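Local coordinates for protein beta-galactosidase (Bacillus circulans subsp. alkalophilus, PDB 3TTY) that hydrolyses terminal beta-galactosyl residues as a TIM-barrel glycoside hydrolase and binds galactose in its barrel pocket, at residues E231-E236 / I247-N252; W330-V335 / V669-R674; V361-G366 / T370-E375; N579-Y584 / E603-K608. All coordinates share one frame; numbering follows the deposited sequence.

Contact 1 of 4, residues E231-E236 / I247-N252; sequences ECFKME and IPVTTN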
loop_
_atom_site.group_PDB
_atom_site.type_symbol
_atom_site.label_atom_id
_atom_site.label_comp_id
_atom_site.label_asym_id
_atom_site.label_seq_id
_atom_site.Cartn_x
_atom_site.Cartn_y
_atom_site.Cartn_z
ATOM N N GLU A 231 23.202 -16.025 19.409
ATOM C CA GLU A 231 24.540 -16.600 19.342
ATOM C C GLU A 231 25.582 -15.497 19.156
ATOM O O GLU A 231 26.650 -15.516 19.779
ATOM C CB GLU A 231 24.638 -17.609 18.202
ATOM C CG GLU A 231 24.058 -18.986 18.519
ATOM C CD GLU A 231 24.750 -19.630 19.719
ATOM O OE1 GLU A 231 25.995 -19.722 19.702
ATOM O OE2 GLU A 231 24.049 -20.021 20.687
ATOM N N CYS A 232 25.286 -14.537 18.289
ATOM C CA CYS A 232 26.209 -13.416 18.111
ATOM C C CYS A 232 26.429 -12.684 19.435
ATOM O O CYS A 232 27.567 -12.454 19.836
ATOM C CB CYS A 232 25.729 -12.460 17.017
ATOM S SG CYS A 232 25.735 -13.201 15.358
ATOM N N PHE A 233 25.349 -12.344 20.132
ATOM C CA PHE A 233 25.488 -11.696 21.437
ATOM C C PHE A 233 26.388 -12.480 22.388
ATOM O O PHE A 233 27.347 -11.931 22.954
ATOM C CB PHE A 233 24.135 -11.481 22.108
ATOM C CG PHE A 233 24.251 -11.051 23.550
ATOM C CD1 PHE A 233 24.621 -9.752 23.869
ATOM C CD2 PHE A 233 24.014 -11.949 24.580
ATOM C CE1 PHE A 233 24.749 -9.350 25.186
ATOM C CE2 PHE A 233 24.130 -11.562 25.908
ATOM C CZ PHE A 233 24.497 -10.264 26.219
ATOM N N LYS A 234 26.061 -13.761 22.557
ATOM C CA LYS A 234 26.788 -14.652 23.454
ATOM C C LYS A 234 28.249 -14.762 23.071
ATOM O O LYS A 234 29.126 -14.793 23.935
ATOM C CB LYS A 234 26.163 -16.050 23.473
ATOM C CG LYS A 234 24.669 -16.060 23.796
ATOM C CD LYS A 234 24.171 -17.436 24.276
ATOM C CE LYS A 234 24.751 -18.580 23.454
ATOM N NZ LYS A 234 24.190 -19.901 23.846
ATOM N N MET A 235 28.504 -14.829 21.772
ATOM C CA MET A 235 29.865 -14.893 21.281
ATOM C C MET A 235 30.688 -13.694 21.769
ATOM O O MET A 235 31.834 -13.862 22.180
ATOM C CB MET A 235 29.883 -14.980 19.755
ATOM C CG MET A 235 31.274 -14.882 19.150
ATOM S SD MET A 235 31.238 -14.508 17.376
ATOM C CE MET A 235 30.843 -12.752 17.391
ATOM N N GLU A 236 30.113 -12.492 21.719
ATOM C CA GLU A 236 30.844 -11.293 22.155
ATOM C C GLU A 236 30.924 -11.237 23.679
ATOM O O GLU A 236 31.977 -10.952 24.256
ATOM C CB GLU A 236 30.211 -10.006 21.598
ATOM C CG GLU A 236 30.440 -9.785 20.102
ATOM C CD GLU A 236 30.055 -8.367 19.650
ATOM O OE1 GLU A 236 30.364 -7.389 20.369
ATOM O OE2 GLU A 236 29.445 -8.227 18.573
ATOM N N ILE A 247 33.003 -7.273 34.937
ATOM C CA ILE A 247 32.219 -6.212 34.320
ATOM C C ILE A 247 30.973 -6.817 33.701
ATOM O O ILE A 247 31.074 -7.708 32.872
ATOM C CB ILE A 247 33.005 -5.438 33.249
ATOM C CG1 ILE A 247 34.298 -4.882 33.846
ATOM C CG2 ILE A 247 32.144 -4.310 32.704
ATOM C CD1 ILE A 247 35.075 -3.919 32.928
ATOM N N PRO A 248 29.787 -6.335 34.105
ATOM C CA PRO A 248 28.521 -6.875 33.589
ATOM C C PRO A 248 28.316 -6.558 32.108
ATOM O O PRO A 248 28.874 -5.587 31.592
ATOM C CB PRO A 248 27.452 -6.159 34.433
ATOM C CG PRO A 248 28.186 -5.560 35.579
ATOM C CD PRO A 248 29.562 -5.253 35.074
ATOM N N VAL A 249 27.511 -7.369 31.436
ATOM C CA VAL A 249 27.344 -7.256 29.997
ATOM C C VAL A 249 25.871 -7.213 29.659
ATOM O O VAL A 249 25.080 -8.012 30.180
ATOM C CB VAL A 249 27.935 -8.471 29.273
ATOM C CG1 VAL A 249 27.821 -8.284 27.759
ATOM C CG2 VAL A 249 29.382 -8.706 29.703
ATOM N N THR A 250 25.497 -6.278 28.792
ATOM C CA THR A 250 24.126 -6.203 28.314
ATOM C C THR A 250 24.106 -5.904 26.823
ATOM O O THR A 250 25.151 -5.665 26.200
ATOM C CB THR A 250 23.324 -5.119 29.061
ATOM O OG1 THR A 250 21.940 -5.229 28.733
ATOM C CG2 THR A 250 23.813 -3.717 28.690
ATOM N N THR A 251 22.909 -5.933 26.255
ATOM C CA THR A 251 22.672 -5.356 24.941
ATOM C C THR A 251 21.307 -4.684 25.021
ATOM O O THR A 251 20.529 -4.996 25.916
ATOM C CB THR A 251 22.773 -6.406 23.791
ATOM O OG1 THR A 251 22.636 -5.739 22.535
ATOM C CG2 THR A 251 21.682 -7.498 23.929
ATOM N N ASN A 252 21.023 -3.727 24.146
ATOM C CA ASN A 252 19.806 -2.930 24.332
ATOM C C ASN A 252 18.594 -3.444 23.547
ATOM O O ASN A 252 18.632 -3.546 22.313
ATOM C CB ASN A 252 20.054 -1.425 24.107
ATOM C CG ASN A 252 20.747 -1.121 22.785
ATOM O OD1 ASN A 252 21.339 -1.998 22.165
ATOM N ND2 ASN A 252 20.691 0.136 22.363
#
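A buried, largely apolar contact between a barrel helix and a barrel strand joins Phe233 of helix 215-243 to Val249 and Thr251 of strand 249-253. One aromatic ring does the work from the helix side. Its CD1-CE1 side lies against the methyl-bearing flank of the threonine, which meets it obliquely, with Phe233 CD1 3.7 Å from Thr251 CG2 and Phe233 CE1 3.8 Å from Thr251 CB. The same CE1, with CZ beside it, also meets the valine, Phe233 CE1 to Val249 CG1 being 4.1 Å, and the two side chains lie alongside one another, running in opposite senses. Between these two, the carbonyl of Thr250 faces the ring edge close to its plane, Thr250 O being 3.8 Å from Phe233 CE1. With CG swung opposite the main-chain nitrogen (chi1 169°), the ring reaches out from the helix to the strand. The pairing belongs to the (beta/alpha)8 barrel: helix 215-243 leads by a short connection into the fifth strand of the closed parallel sheet, and the alternation of the strand turns Val249 and Thr251 toward the helix. Thr251 is amphipathic here. Its CG2 sits between the backbone nitrogen and carbonyl carbon and serves the aromatic ring, whereas OG1 is hydrogen-bonded to the carbonyl of Val147. Thr250, pointing away from the helix, is hydrogen-bonded through OG1 to Val271 O. One residue beyond Thr251, Asn252 belongs to the galactose pocket and hydrogen-bonds through its amide to Asn149 and the backbone of Glu150.

Contact 2 of 4, residues W330-V335 / V669-R674; sequences WSYQAV and VMILER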
loop_
_atom_site.group_PDB
_atom_site.type_symbol
_atom_site.label_atom_id
_atom_site.label_comp_id
_atom_site.label_asym_id
_atom_site.label_seq_id
_atom_site.Cartn_x
_atom_site.Cartn_y
_atom_site.Cartn_z
ATOM N N TRP A 330 7.986 10.507 32.387
ATOM C CA TRP A 330 8.283 9.243 31.712
ATOM C C TRP A 330 9.578 8.573 32.173
ATOM O O TRP A 330 9.740 7.360 32.011
ATOM C CB TRP A 330 8.288 9.439 30.190
ATOM C CG TRP A 330 6.940 9.755 29.634
ATOM C CD1 TRP A 330 5.791 9.916 30.339
ATOM C CD2 TRP A 330 6.598 9.944 28.253
ATOM N NE1 TRP A 330 4.747 10.185 29.490
ATOM C CE2 TRP A 330 5.213 10.211 28.202
ATOM C CE3 TRP A 330 7.327 9.916 27.055
ATOM C CZ2 TRP A 330 4.537 10.452 27.007
ATOM C CZ3 TRP A 330 6.655 10.156 25.859
ATOM C CH2 TRP A 330 5.271 10.419 25.845
ATOM N N SER A 331 10.497 9.361 32.731
ATOM C CA SER A 331 11.707 8.811 33.357
ATOM C C SER A 331 11.370 8.110 34.669
ATOM O O SER A 331 11.814 6.990 34.902
ATOM C CB SER A 331 12.761 9.903 33.626
ATOM O OG SER A 331 13.138 10.579 32.442
ATOM N N TYR A 332 10.598 8.773 35.532
ATOM C CA TYR A 332 10.186 8.139 36.782
ATOM C C TYR A 332 9.194 6.997 36.557
ATOM O O TYR A 332 9.087 6.088 37.387
ATOM C CB TYR A 332 9.627 9.154 37.779
ATOM C CG TYR A 332 10.702 9.989 38.433
ATOM C CD1 TYR A 332 11.706 9.392 39.185
ATOM C CD2 TYR A 332 10.716 11.369 38.294
ATOM C CE1 TYR A 332 12.706 10.150 39.779
ATOM C CE2 TYR A 332 11.704 12.130 38.882
ATOM C CZ TYR A 332 12.693 11.515 39.621
ATOM O OH TYR A 332 13.665 12.274 40.212
ATOM N N GLN A 333 8.471 7.035 35.442
ATOM C CA GLN A 333 7.619 5.909 35.108
ATOM C C GLN A 333 8.486 4.664 34.898
ATOM O O GLN A 333 8.141 3.583 35.367
ATOM C CB GLN A 333 6.738 6.179 33.885
ATOM C CG GLN A 333 5.595 5.165 33.744
ATOM C CD GLN A 333 4.857 5.298 32.427
ATOM O OE1 GLN A 333 5.455 5.630 31.399
ATOM N NE2 GLN A 333 3.547 5.043 32.451
ATOM N N ALA A 334 9.609 4.823 34.207
ATOM C CA ALA A 334 10.538 3.719 34.027
ATOM C C ALA A 334 11.048 3.225 35.378
ATOM O O ALA A 334 11.011 2.023 35.670
ATOM C CB ALA A 334 11.682 4.121 33.142
ATOM N N VAL A 335 11.508 4.151 36.213
ATOM C CA VAL A 335 12.043 3.775 37.513
ATOM C C VAL A 335 10.995 3.019 38.329
ATOM O O VAL A 335 11.297 2.012 38.972
ATOM C CB VAL A 335 12.526 5.008 38.301
ATOM C CG1 VAL A 335 13.045 4.588 39.679
ATOM C CG2 VAL A 335 13.595 5.757 37.505
ATOM N N VAL A 669 5.200 13.995 39.920
ATOM C CA VAL A 669 5.644 12.697 40.408
ATOM C C VAL A 669 5.920 12.811 41.901
ATOM O O VAL A 669 6.588 13.746 42.343
ATOM C CB VAL A 669 6.944 12.223 39.696
ATOM C CG1 VAL A 669 7.477 10.941 40.320
ATOM C CG2 VAL A 669 6.706 12.035 38.205
ATOM N N MET A 670 5.389 11.866 42.670
ATOM C CA MET A 670 5.720 11.742 44.078
ATOM C C MET A 670 6.193 10.316 44.294
ATOM O O MET A 670 5.740 9.392 43.623
ATOM C CB MET A 670 4.496 12.023 44.954
ATOM C CG MET A 670 3.742 13.312 44.598
ATOM S SD MET A 670 2.185 13.525 45.493
ATOM C CE MET A 670 2.786 13.507 47.178
ATOM N N ILE A 671 7.118 10.146 45.225
ATOM C CA ILE A 671 7.564 8.825 45.614
ATOM C C ILE A 671 7.380 8.709 47.120
ATOM O O ILE A 671 8.234 9.136 47.902
ATOM C CB ILE A 671 9.035 8.590 45.233
ATOM C CG1 ILE A 671 9.257 8.892 43.747
ATOM C CG2 ILE A 671 9.450 7.177 45.561
ATOM C CD1 ILE A 671 10.704 8.824 43.335
ATOM N N LEU A 672 6.247 8.142 47.515
ATOM C CA LEU A 672 5.897 8.015 48.920
ATOM C C LEU A 672 6.664 6.885 49.562
ATOM O O LEU A 672 6.569 5.747 49.122
ATOM C CB LEU A 672 4.401 7.765 49.057
ATOM C CG LEU A 672 3.499 8.999 49.122
ATOM C CD1 LEU A 672 4.236 10.288 48.722
ATOM C CD2 LEU A 672 2.236 8.788 48.299
ATOM N N GLU A 673 7.424 7.203 50.603
ATOM C CA GLU A 673 8.170 6.210 51.369
ATOM C C GLU A 673 7.368 5.772 52.592
ATOM O O GLU A 673 7.073 6.586 53.467
ATOM C CB GLU A 673 9.520 6.786 51.809
ATOM C CG GLU A 673 10.400 5.837 52.602
ATOM C CD GLU A 673 11.731 6.465 52.983
ATOM O OE1 GLU A 673 11.713 7.556 53.588
ATOM O OE2 GLU A 673 12.793 5.876 52.672
ATOM N N ARG A 674 7.015 4.490 52.646
ATOM C CA ARG A 674 6.239 3.946 53.759
ATOM C C ARG A 674 6.710 2.539 54.140
ATOM O O ARG A 674 7.732 2.065 53.649
ATOM C CB ARG A 674 4.750 3.941 53.414
ATOM C CG ARG A 674 4.433 3.266 52.095
ATOM C CD ARG A 674 2.929 3.152 51.867
ATOM N NE ARG A 674 2.599 2.214 50.791
ATOM C CZ ARG A 674 2.375 0.910 50.965
ATOM N NH1 ARG A 674 2.440 0.367 52.181
ATOM N NH2 ARG A 674 2.075 0.136 49.925
#
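Tyr332 meets Val669 and Ile671 in an apolar contact between a barrel helix and the last strand of the chain, two elements more than 330 residues apart in sequence. The closest van der Waals contacts are made near the root of the tyrosine: Val669 CG1 rests 3.8 Å from Tyr332 CB and equally near Tyr332 CD2, and the second methyl, Val669 CG2, follows at 4.1 Å from Tyr332 CD2. The valine thus sets both branches against the CB-CD2 flank. Val669 carries CG1 opposite its own backbone nitrogen (chi1 174°), which turns this methyl to the helix. A looser apolar touch is made on the other flank of the ring, where Ile671 CD1, at the end of the longer branch, stands 4.3 Å from Tyr332 CE1. Valine and isoleucine are two residues apart on the strand and both point toward the helix, so they address CD2 and CE1, carbons on different flanks of one ring.

Polar interactions lie to the side of this apolar patch. The phenol is hydrogen-bonded through Tyr332 OH to Glu382 of helix 371-386, which gives its buried oxygen a partner and anchors the far end of the ring. The strand's backbone is paired within its antiparallel sheet, for example Met670 with Val632 and Ile671 with Leu652. Helix 326-336, which precedes the eighth barrel strand, is thereby joined to the C-terminal five-stranded sheet, while Leu379, Leu383 and Leu386 of helix 371-386 also pack on Tyr332 and Phe631 of strand 627-634 meets Ile671.

Contact 3 of 4, residues V361-G366 / T370-E375; sequences VIEHVG and TRVFRE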
loop_
_atom_site.group_PDB
_atom_site.type_symbol
_atom_site.label_atom_id
_atom_site.label_comp_id
_atom_site.label_asym_id
_atom_site.label_seq_id
_atom_site.Cartn_x
_atom_site.Cartn_y
_atom_site.Cartn_z
ATOM N N VAL A 361 20.395 16.192 24.939
ATOM C CA VAL A 361 20.552 17.091 26.074
ATOM C C VAL A 361 21.156 18.423 25.622
ATOM O O VAL A 361 20.648 19.488 25.963
ATOM C CB VAL A 361 21.406 16.456 27.156
ATOM C CG1 VAL A 361 21.714 17.469 28.251
ATOM C CG2 VAL A 361 20.680 15.225 27.713
ATOM N N ILE A 362 22.226 18.353 24.833
ATOM C CA ILE A 362 22.807 19.532 24.199
ATOM C C ILE A 362 22.452 19.546 22.707
ATOM O O ILE A 362 22.720 18.578 21.977
ATOM C CB ILE A 362 24.332 19.539 24.325
ATOM C CG1 ILE A 362 24.746 19.455 25.795
ATOM C CG2 ILE A 362 24.917 20.772 23.636
ATOM C CD1 ILE A 362 26.220 19.146 25.971
ATOM N N GLU A 363 21.864 20.643 22.244
ATOM C CA GLU A 363 21.283 20.640 20.908
ATOM C C GLU A 363 21.995 21.593 19.952
ATOM O O GLU A 363 23.141 21.962 20.209
ATOM C CB GLU A 363 19.759 20.776 20.991
ATOM C CG GLU A 363 19.191 19.555 21.744
ATOM C CD GLU A 363 17.674 19.504 21.855
ATOM O OE1 GLU A 363 17.061 18.600 21.243
ATOM O OE2 GLU A 363 17.094 20.327 22.601
ATOM N N HIS A 364 21.376 21.929 18.823
ATOM C CA HIS A 364 22.117 22.629 17.773
ATOM C C HIS A 364 22.564 24.033 18.184
ATOM O O HIS A 364 23.575 24.519 17.693
ATOM C CB HIS A 364 21.349 22.642 16.440
ATOM C CG HIS A 364 21.190 21.281 15.826
ATOM N ND1 HIS A 364 20.042 20.886 15.173
ATOM C CD2 HIS A 364 22.028 20.218 15.786
ATOM C CE1 HIS A 364 20.181 19.642 14.754
ATOM N NE2 HIS A 364 21.380 19.214 15.110
ATOM N N VAL A 365 21.817 24.671 19.084
ATOM C CA VAL A 365 22.226 25.961 19.640
ATOM C C VAL A 365 23.554 25.854 20.374
ATOM O O VAL A 365 24.280 26.828 20.478
ATOM C CB VAL A 365 21.240 26.495 20.688
ATOM C CG1 VAL A 365 21.280 28.032 20.672
ATOM C CG2 VAL A 365 19.860 25.961 20.446
ATOM N N GLY A 366 23.823 24.683 20.949
ATOM C CA GLY A 366 25.097 24.422 21.587
ATOM C C GLY A 366 25.317 25.026 22.964
ATOM O O GLY A 366 26.450 25.258 23.345
ATOM N N THR A 370 18.211 26.454 27.588
ATOM C CA THR A 370 17.160 25.907 26.765
ATOM C C THR A 370 16.166 25.151 27.641
ATOM O O THR A 370 16.510 24.660 28.718
ATOM C CB THR A 370 17.751 24.978 25.702
ATOM O OG1 THR A 370 16.930 25.012 24.535
ATOM C CG2 THR A 370 17.848 23.571 26.218
ATOM N N ARG A 371 14.921 25.089 27.189
ATOM C CA ARG A 371 13.875 24.388 27.915
ATOM C C ARG A 371 14.280 22.921 28.163
ATOM O O ARG A 371 14.273 22.440 29.301
ATOM C CB ARG A 371 12.587 24.470 27.102
ATOM C CG ARG A 371 11.331 24.116 27.834
ATOM C CD ARG A 371 10.293 23.660 26.828
ATOM N NE ARG A 371 9.826 22.368 27.267
ATOM C CZ ARG A 371 9.626 21.313 26.493
ATOM N NH1 ARG A 371 9.804 21.370 25.180
ATOM N NH2 ARG A 371 9.214 20.198 27.067
ATOM N N VAL A 372 14.656 22.228 27.091
ATOM C CA VAL A 372 15.086 20.839 27.186
ATOM C C VAL A 372 16.244 20.634 28.164
ATOM O O VAL A 372 16.211 19.716 28.989
ATOM C CB VAL A 372 15.472 20.256 25.798
ATOM C CG1 VAL A 372 16.202 18.934 25.969
ATOM C CG2 VAL A 372 14.229 20.071 24.943
ATOM N N PHE A 373 17.266 21.486 28.085
ATOM C CA PHE A 373 18.415 21.314 28.961
ATOM C C PHE A 373 18.035 21.486 30.427
ATOM O O PHE A 373 18.469 20.706 31.279
ATOM C CB PHE A 373 19.567 22.246 28.600
ATOM C CG PHE A 373 20.819 21.951 29.361
ATOM C CD1 PHE A 373 21.848 21.227 28.778
ATOM C CD2 PHE A 373 20.950 22.355 30.683
ATOM C CE1 PHE A 373 23.000 20.935 29.490
ATOM C CE2 PHE A 373 22.101 22.066 31.399
ATOM C CZ PHE A 373 23.124 21.354 30.801
ATOM N N ARG A 374 17.225 22.500 30.721
ATOM C CA ARG A 374 16.835 22.780 32.096
ATOM C C ARG A 374 16.063 21.626 32.708
ATOM O O ARG A 374 16.260 21.292 33.880
ATOM C CB ARG A 374 16.007 24.064 32.170
ATOM C CG ARG A 374 16.771 25.294 31.699
ATOM C CD ARG A 374 15.879 26.515 31.703
ATOM N NE ARG A 374 16.530 27.641 31.045
ATOM C CZ ARG A 374 16.083 28.205 29.930
ATOM N NH1 ARG A 374 14.971 27.754 29.363
ATOM N NH2 ARG A 374 16.737 29.231 29.397
ATOM N N GLU A 375 15.185 21.015 31.915
ATOM C CA GLU A 375 14.404 19.876 32.388
ATOM C C GLU A 375 15.316 18.681 32.642
ATOM O O GLU A 375 15.122 17.934 33.598
ATOM C CB GLU A 375 13.275 19.538 31.418
ATOM C CG GLU A 375 12.241 20.664 31.277
ATOM C CD GLU A 375 10.977 20.237 30.556
ATOM O OE1 GLU A 375 10.557 19.060 30.706
ATOM O OE2 GLU A 375 10.397 21.085 29.839
HETATM O O HOH W 1 16.569 23.135 22.841
#
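The backbones come closest where the CA atoms of Val361 and Phe373 lie 5.5 Å apart, as the loop ahead of helix 371-386 passes its first turn and then folds through a type I beta turn from Glu363 to Gly366. Phe373 reaches back to this loop with CG opposite its backbone nitrogen (chi1 -172°). The ring presents its edge, near the ring plane, to the carbonyl of Val361, with Val361 O 3.5 Å from Phe373 CD1. Val361 CG1 packs 3.8 Å from the same carbon, and Ile362 CG1 lies farther along the edge, 4.3 Å from Phe373 CE1. Val372 is met differently: the extended Glu363 chain crosses it at nearly a right angle, placing Glu363 OE2 3.6 Å from Val372 CB. That carboxylate oxygen also accepts a hydrogen bond from a water, 2.9 Å from Glu363 OE2, which in turn bonds to Thr370 OG1. Glu363 OE1 forms a salt bridge with Arg349. The contact lies where the eighth strand's loop enters the last helix of the TIM barrel, with Met31 of helix 22-35 against both Ile362 and Phe373, and Glu515 of a second subunit hydrogen-bonded to Thr370.

Contact 4 of 4, residues N579-Y584 / E603-K608; sequences NGQSYY and EEQGVK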
loop_
_atom_site.group_PDB
_atom_site.type_symbol
_atom_site.label_atom_id
_atom_site.label_comp_id
_atom_site.label_asym_id
_atom_site.label_seq_id
_atom_site.Cartn_x
_atom_site.Cartn_y
_atom_site.Cartn_z
ATOM N N ASN A 579 -8.524 -25.895 45.560
ATOM C CA ASN A 579 -8.813 -24.691 46.336
ATOM C C ASN A 579 -8.895 -23.399 45.509
ATOM O O ASN A 579 -9.262 -22.354 46.034
ATOM C CB ASN A 579 -7.805 -24.541 47.474
ATOM C CG ASN A 579 -7.860 -25.709 48.450
ATOM O OD1 ASN A 579 -6.871 -26.423 48.651
ATOM N ND2 ASN A 579 -9.025 -25.912 49.059
ATOM N N GLY A 580 -8.573 -23.486 44.219
ATOM C CA GLY A 580 -8.579 -22.334 43.325
ATOM C C GLY A 580 -9.770 -22.237 42.384
ATOM O O GLY A 580 -10.762 -22.948 42.548
ATOM N N GLN A 581 -9.660 -21.359 41.391
ATOM C CA GLN A 581 -10.763 -20.992 40.502
ATOM C C GLN A 581 -10.169 -20.665 39.154
ATOM O O GLN A 581 -9.078 -20.101 39.083
ATOM C CB GLN A 581 -11.412 -19.676 40.950
ATOM C CG GLN A 581 -12.022 -19.643 42.306
ATOM C CD GLN A 581 -11.016 -19.607 43.420
ATOM O OE1 GLN A 581 -11.085 -20.418 44.329
ATOM N NE2 GLN A 581 -10.090 -18.659 43.374
ATOM N N SER A 582 -10.905 -20.945 38.086
ATOM C CA SER A 582 -10.485 -20.522 36.758
ATOM C C SER A 582 -11.643 -19.857 36.019
ATOM O O SER A 582 -12.792 -20.297 36.101
ATOM C CB SER A 582 -9.919 -21.691 35.945
ATOM O OG SER A 582 -10.936 -22.620 35.621
ATOM N N TYR A 583 -11.321 -18.778 35.308
ATOM C CA TYR A 583 -12.312 -17.977 34.606
ATOM C C TYR A 583 -12.027 -17.971 33.113
ATOM O O TYR A 583 -10.929 -17.634 32.681
ATOM C CB TYR A 583 -12.293 -16.538 35.138
ATOM C CG TYR A 583 -12.766 -16.389 36.571
ATOM C CD1 TYR A 583 -14.098 -16.106 36.855
ATOM C CD2 TYR A 583 -11.884 -16.524 37.637
ATOM C CE1 TYR A 583 -14.541 -15.960 38.152
ATOM C CE2 TYR A 583 -12.322 -16.392 38.939
ATOM C CZ TYR A 583 -13.656 -16.110 39.187
ATOM O OH TYR A 583 -14.102 -15.967 40.479
ATOM N N TYR A 584 -13.021 -18.340 32.321
ATOM C CA TYR A 584 -12.881 -18.322 30.877
ATOM C C TYR A 584 -13.700 -17.176 30.302
ATOM O O TYR A 584 -14.899 -17.081 30.552
ATOM C CB TYR A 584 -13.366 -19.640 30.296
ATOM C CG TYR A 584 -12.971 -19.885 28.862
ATOM C CD1 TYR A 584 -11.803 -20.570 28.556
ATOM C CD2 TYR A 584 -13.776 -19.459 27.811
ATOM C CE1 TYR A 584 -11.438 -20.811 27.244
ATOM C CE2 TYR A 584 -13.412 -19.695 26.479
ATOM C CZ TYR A 584 -12.246 -20.376 26.210
ATOM O OH TYR A 584 -11.864 -20.631 24.914
ATOM N N GLU A 603 -10.617 -8.885 44.667
ATOM C CA GLU A 603 -11.274 -8.967 45.967
ATOM C C GLU A 603 -11.326 -10.421 46.425
ATOM O O GLU A 603 -11.086 -10.720 47.588
ATOM C CB GLU A 603 -12.687 -8.381 45.933
ATOM C CG GLU A 603 -13.371 -8.409 47.299
ATOM C CD GLU A 603 -14.854 -8.048 47.249
ATOM O OE1 GLU A 603 -15.533 -8.190 48.294
ATOM O OE2 GLU A 603 -15.342 -7.627 46.174
ATOM N N GLU A 604 -11.637 -11.321 45.497
ATOM C CA GLU A 604 -11.763 -12.740 45.817
ATOM C C GLU A 604 -10.495 -13.253 46.478
ATOM O O GLU A 604 -10.549 -14.052 47.402
ATOM C CB GLU A 604 -12.035 -13.534 44.546
ATOM C CG GLU A 604 -12.221 -15.017 44.762
ATOM C CD GLU A 604 -12.715 -15.701 43.507
ATOM O OE1 GLU A 604 -12.302 -15.265 42.407
ATOM O OE2 GLU A 604 -13.520 -16.653 43.609
ATOM N N GLN A 605 -9.354 -12.780 45.996
ATOM C CA GLN A 605 -8.074 -13.232 46.501
ATOM C C GLN A 605 -7.526 -12.252 47.528
ATOM O O GLN A 605 -6.351 -12.319 47.906
ATOM C CB GLN A 605 -7.093 -13.410 45.335
ATOM C CG GLN A 605 -7.397 -14.633 44.467
ATOM C CD GLN A 605 -6.916 -15.925 45.107
ATOM O OE1 GLN A 605 -6.348 -15.918 46.201
ATOM N NE2 GLN A 605 -7.118 -17.036 44.420
ATOM N N GLY A 606 -8.380 -11.338 47.977
ATOM C CA GLY A 606 -7.981 -10.352 48.965
ATOM C C GLY A 606 -6.860 -9.426 48.509
ATOM O O GLY A 606 -6.070 -8.961 49.326
ATOM N N VAL A 607 -6.770 -9.152 47.211
ATOM C CA VAL A 607 -5.747 -8.217 46.742
ATOM C C VAL A 607 -6.367 -6.858 46.480
ATOM O O VAL A 607 -7.453 -6.764 45.931
ATOM C CB VAL A 607 -4.937 -8.756 45.532
ATOM C CG1 VAL A 607 -5.777 -9.672 44.694
ATOM C CG2 VAL A 607 -4.354 -7.616 44.708
ATOM N N LYS A 608 -5.677 -5.811 46.921
ATOM C CA LYS A 608 -6.233 -4.462 46.959
ATOM C C LYS A 608 -5.379 -3.458 46.188
ATOM O O LYS A 608 -4.165 -3.618 46.093
ATOM C CB LYS A 608 -6.353 -4.004 48.417
ATOM C CG LYS A 608 -7.418 -4.745 49.222
ATOM C CD LYS A 608 -7.445 -4.276 50.673
ATOM C CE LYS A 608 -8.650 -4.849 51.424
ATOM N NZ LYS A 608 -8.760 -6.337 51.301
#
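A hydrogen bond from Tyr583 to Glu604 ties strand 580-585 to the closing turn of helix 591-604, where a Schellman motif ends the helix within the alpha/beta trimerisation domain. Glu603, in the last helical turn, supplies the carbonyl for one of the motif's two bonds, Gly606 N lying 2.8 Å from Glu603 O. Glu604 comes next. Its chain runs extended from the helix, CG opposite the backbone nitrogen (chi1 -178°), and its carboxylate meets Tyr583 arriving from the opposite direction. Tyr583 OH donates to the syn side of Glu604 OE1 at 2.7 Å, 21° out of the carboxylate plane, and the ring and carboxylate planes are turned 62° apart. Beside this bond, Gln581 lies alongside the glutamate, its aliphatic Gln581 CG sitting 3.6 Å from Glu604 OE2. Arg574 of the adjoining strand 570-577 serves both partners: it makes a salt bridge with Glu604 OE2 and a hydrogen bond with Tyr583 OH. The positive charge would be expected to stabilise the carboxylate as an anion.

Gln605, the first residue to leave helical geometry, bends at chi2 and brings its amide near the end of the Gln581 side chain. Its polar end is fixed by Gly479 O and Lys454, which anchors the helix terminus to the loops at the head of strands 455-458 and 481-485. Gly606 follows with a positive phi as the C-prime residue, and Val607 closes the Schellman motif, its backbone N bonding back to the carbonyl O of Cys602.

Three of the four contacts bring elements of the TIM barrel together or join it to another domain, and each centres on one aromatic ring. Contact 1, the one closest to the galactose site, and contact 2, which links the barrel to the C-terminal sheet, are wholly buried and rest on apolar packing. Contact 3 is also largely buried, next to a second subunit, and adds a water bridge. Helix 371-386 holds its second segment and packs against Tyr332 of contact 2. Contact 4, about 50 Å from contact 3 between centres, is only partly buried; it alone has a direct hydrogen bond between its segments, set in a charged network.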